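O-ureido-L-serine synthase (PDB 3X44) uses pyridoxal 5'-phosphate to join hydroxyurea to O-acetyl-L-serine, making O-ureido-L-serine for biosynthesis of the antibiotic D-cycloserine. Local coordinates at residues 216-221 with 242-247. The protein carries 1 engineered substitution. Numbering follows the deposited sequence.
Sequences PHQIQG and MDEVTA. With PUS ((E)-O-(carbamoylamino)-N-({3-hydroxy-2-methyl-5-[(phosphonooxy)methyl]pyridin-4-yl}methylidene)-L-serine), chain C.
E244 reaches out from the first turn of helix 244-257 and holds Q218 with both carboxylate oxygens. The backbone N of Q218 donates to E244 OE2 at 2.7 Å, a nearly straight bond of 163°. Q218 NE2 gives a longer one, 3.1 Å, to E244 OE1. Each donor arrives from above the carboxylate plane, the NE2 contact steeply so, while OE1 lies in the plane of the Q218 amide; amide and carboxylate are turned 74° apart. The extended side chain of Q218 lies across one face of the acid, its CB 3.3 Å from E244 OE2. With its first torsion at 56°, E244 has CG between backbone N and carbonyl carbon, and the extended chain beyond carries the acid across to the loop. N205 adds a weak hydrogen bond to OE2.

Next to this polar pair, I219 packs against the start of the helix: its CG1 sits 3.7 Å from E244 CB, and its CD1 lies 4.3 Å from A247 CB. I219 is the centre of an inverse gamma turn, and its N donates to H217 ND1 (3.1 Å), tying the imidazole to the bend. On the helix side, D243 is the N-cap, accepting from T246 N through OD2 at 2.8 Å.

Beyond the turn the loop enters the active site, where G221 O accepts a 2.9 Å hydrogen bond from NZ2 of the ureido group of PUS, the bound product-cofactor Schiff base. The contact therefore joins a substrate-pocket loop to the helix following strand 238-242, the outermost of the mixed sheet within this chain. I219 also touches P203 of strand 197-203 and I264 at the start of helix 264-278, whose A268 meets A247.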
loop_
_atom_site.group_PDB
_atom_site.type_symbol
_atom_site.label_atom_id
_atom_site.label_comp_id
_atom_site.label_asym_id
_atom_site.label_seq_id
_atom_site.Cartn_x
_atom_site.Cartn_y
_atom_site.Cartn_z
ATOM N N PRO A 216 35.638 0.526 22.135
ATOM C CA PRO A 216 34.741 -0.512 21.621
ATOM C C PRO A 216 33.510 -0.487 22.537
ATOM O O PRO A 216 33.645 -0.326 23.749
ATOM C CB PRO A 216 35.552 -1.799 21.772
ATOM C CG PRO A 216 36.980 -1.350 21.759
ATOM C CD PRO A 216 36.996 0.021 22.402
ATOM N N HIS A 217 32.318 -0.619 21.966
ATOM C CA HIS A 217 31.095 -0.577 22.763
ATOM C C HIS A 217 30.110 -1.648 22.308
ATOM O O HIS A 217 30.328 -2.311 21.293
ATOM C CB HIS A 217 30.448 0.801 22.647
ATOM C CG HIS A 217 30.092 1.169 21.241
ATOM N ND1 HIS A 217 28.844 0.932 20.706
ATOM C CD2 HIS A 217 30.841 1.684 20.239
ATOM C CE1 HIS A 217 28.842 1.283 19.433
ATOM N NE2 HIS A 217 30.042 1.742 19.124
ATOM N N GLN A 218 29.014 -1.792 23.048
ATOM C CA GLN A 218 28.028 -2.819 22.743
ATOM C C GLN A 218 26.813 -2.423 21.910
ATOM O O GLN A 218 25.952 -3.261 21.645
ATOM C CB GLN A 218 27.568 -3.465 24.046
ATOM C CG GLN A 218 28.732 -3.951 24.885
ATOM C CD GLN A 218 28.329 -4.989 25.900
ATOM O OE1 GLN A 218 28.108 -6.153 25.562
ATOM N NE2 GLN A 218 28.232 -4.576 27.157
ATOM N N ILE A 219 26.719 -1.165 21.495
ATOM C CA ILE A 219 25.566 -0.788 20.684
ATOM C C ILE A 219 25.927 -0.965 19.213
ATOM O O ILE A 219 26.054 -0.005 18.454
ATOM C CB ILE A 219 25.090 0.653 20.967
ATOM C CG1 ILE A 219 24.954 0.873 22.474
ATOM C CG2 ILE A 219 23.730 0.863 20.341
ATOM C CD1 ILE A 219 24.503 2.269 22.866
ATOM N N GLN A 220 26.079 -2.232 18.839
ATOM C CA GLN A 220 26.453 -2.645 17.493
ATOM C C GLN A 220 25.797 -1.846 16.378
ATOM O O GLN A 220 24.574 -1.718 16.319
ATOM C CB GLN A 220 26.166 -4.145 17.320
ATOM C CG GLN A 220 26.653 -4.989 18.495
ATOM C CD GLN A 220 27.034 -6.414 18.113
ATOM O OE1 GLN A 220 27.206 -6.735 16.939
ATOM N NE2 GLN A 220 27.165 -7.276 19.112
ATOM N N GLY A 221 26.630 -1.305 15.494
ATOM C CA GLY A 221 26.114 -0.537 14.381
ATOM C C GLY A 221 26.384 0.948 14.523
ATOM O O GLY A 221 26.445 1.671 13.530
ATOM N N MET A 242 23.705 8.029 25.315
ATOM C CA MET A 242 22.863 6.963 25.842
ATOM C C MET A 242 23.799 5.799 26.156
ATOM O O MET A 242 24.625 5.415 25.323
ATOM C CB MET A 242 21.816 6.537 24.809
ATOM C CG MET A 242 21.007 5.301 25.209
ATOM S SD MET A 242 20.220 5.448 26.844
ATOM C CE MET A 242 19.120 6.847 26.569
ATOM N N ASP A 243 23.683 5.250 27.359
ATOM C CA ASP A 243 24.538 4.143 27.754
ATOM C C ASP A 243 23.985 2.831 27.206
ATOM O O ASP A 243 22.769 2.640 27.111
ATOM C CB ASP A 243 24.660 4.089 29.280
ATOM C CG ASP A 243 23.371 3.686 29.947
ATOM O OD1 ASP A 243 22.509 4.563 30.136
ATOM O OD2 ASP A 243 23.220 2.488 30.272
ATOM N N GLU A 244 24.888 1.922 26.860
ATOM C CA GLU A 244 24.504 0.646 26.277
ATOM C C GLU A 244 23.560 -0.212 27.106
ATOM O O GLU A 244 22.673 -0.851 26.553
ATOM C CB GLU A 244 25.755 -0.157 25.908
ATOM C CG GLU A 244 26.724 -0.402 27.054
ATOM C CD GLU A 244 28.077 -0.868 26.560
ATOM O OE1 GLU A 244 28.792 -1.560 27.318
ATOM O OE2 GLU A 244 28.427 -0.547 25.406
ATOM N N VAL A 245 23.743 -0.227 28.422
ATOM C CA VAL A 245 22.887 -1.023 29.294
ATOM C C VAL A 245 21.443 -0.531 29.230
ATOM O O VAL A 245 20.512 -1.327 29.058
ATOM C CB VAL A 245 23.378 -0.982 30.760
ATOM C CG1 VAL A 245 22.550 -1.933 31.619
ATOM C CG2 VAL A 245 24.840 -1.370 30.822
ATOM N N THR A 246 21.252 0.776 29.369
ATOM C CA THR A 246 19.910 1.341 29.300
ATOM C C THR A 246 19.274 0.966 27.959
ATOM O O THR A 246 18.098 0.625 27.890
ATOM C CB THR A 246 19.941 2.873 29.398
ATOM O OG1 THR A 246 20.481 3.265 30.664
ATOM C CG2 THR A 246 18.543 3.435 29.252
ATOM N N ALA A 247 20.072 1.031 26.898
ATOM C CA ALA A 247 19.603 0.705 25.554
ATOM C C ALA A 247 19.149 -0.747 25.489
ATOM O O ALA A 247 18.084 -1.058 24.946
ATOM C CB ALA A 247 20.724 0.949 24.537
HETATM N N PUS C . 25.312 -0.013 10.254
HETATM C CA PUS C . 26.409 0.128 9.214
HETATM C CB PUS C . 27.565 1.064 9.715
HETATM O OG PUS C . 28.162 0.513 10.974
HETATM N ND PUS C . 29.568 0.834 11.067
HETATM C CE PUS C . 30.030 1.510 12.143
HETATM N NZ2 PUS C . 29.182 2.218 12.911
HETATM O OZ1 PUS C . 31.188 1.482 12.412
HETATM C C PUS C . 26.978 -1.274 8.903
HETATM O O PUS C . 26.313 -2.244 9.140
HETATM O OT PUS C . 28.080 -1.393 8.422
HETATM C C2 PUS C . 22.228 -0.379 13.438
HETATM C C3 PUS C . 23.161 -0.340 12.297
HETATM C C4 PUS C . 23.579 0.964 11.768
HETATM C C5 PUS C . 23.032 2.182 12.378
HETATM C C6 PUS C . 22.099 2.040 13.506
HETATM C C2A PUS C . 21.810 -1.694 14.032
HETATM C C4A PUS C . 24.674 1.070 10.730
HETATM C C5A PUS C . 23.417 3.564 11.873
HETATM N N1 PUS C . 21.749 0.795 13.981
HETATM O O3 PUS C . 23.567 -1.485 11.715
HETATM O O1P PUS C . 24.702 4.210 9.183
HETATM O O2P PUS C . 22.665 5.302 8.690
HETATM O O3P PUS C . 23.936 5.976 10.582
HETATM O O4P PUS C . 22.776 3.843 10.583
HETATM P P PUS C . 23.527 4.836 9.761
#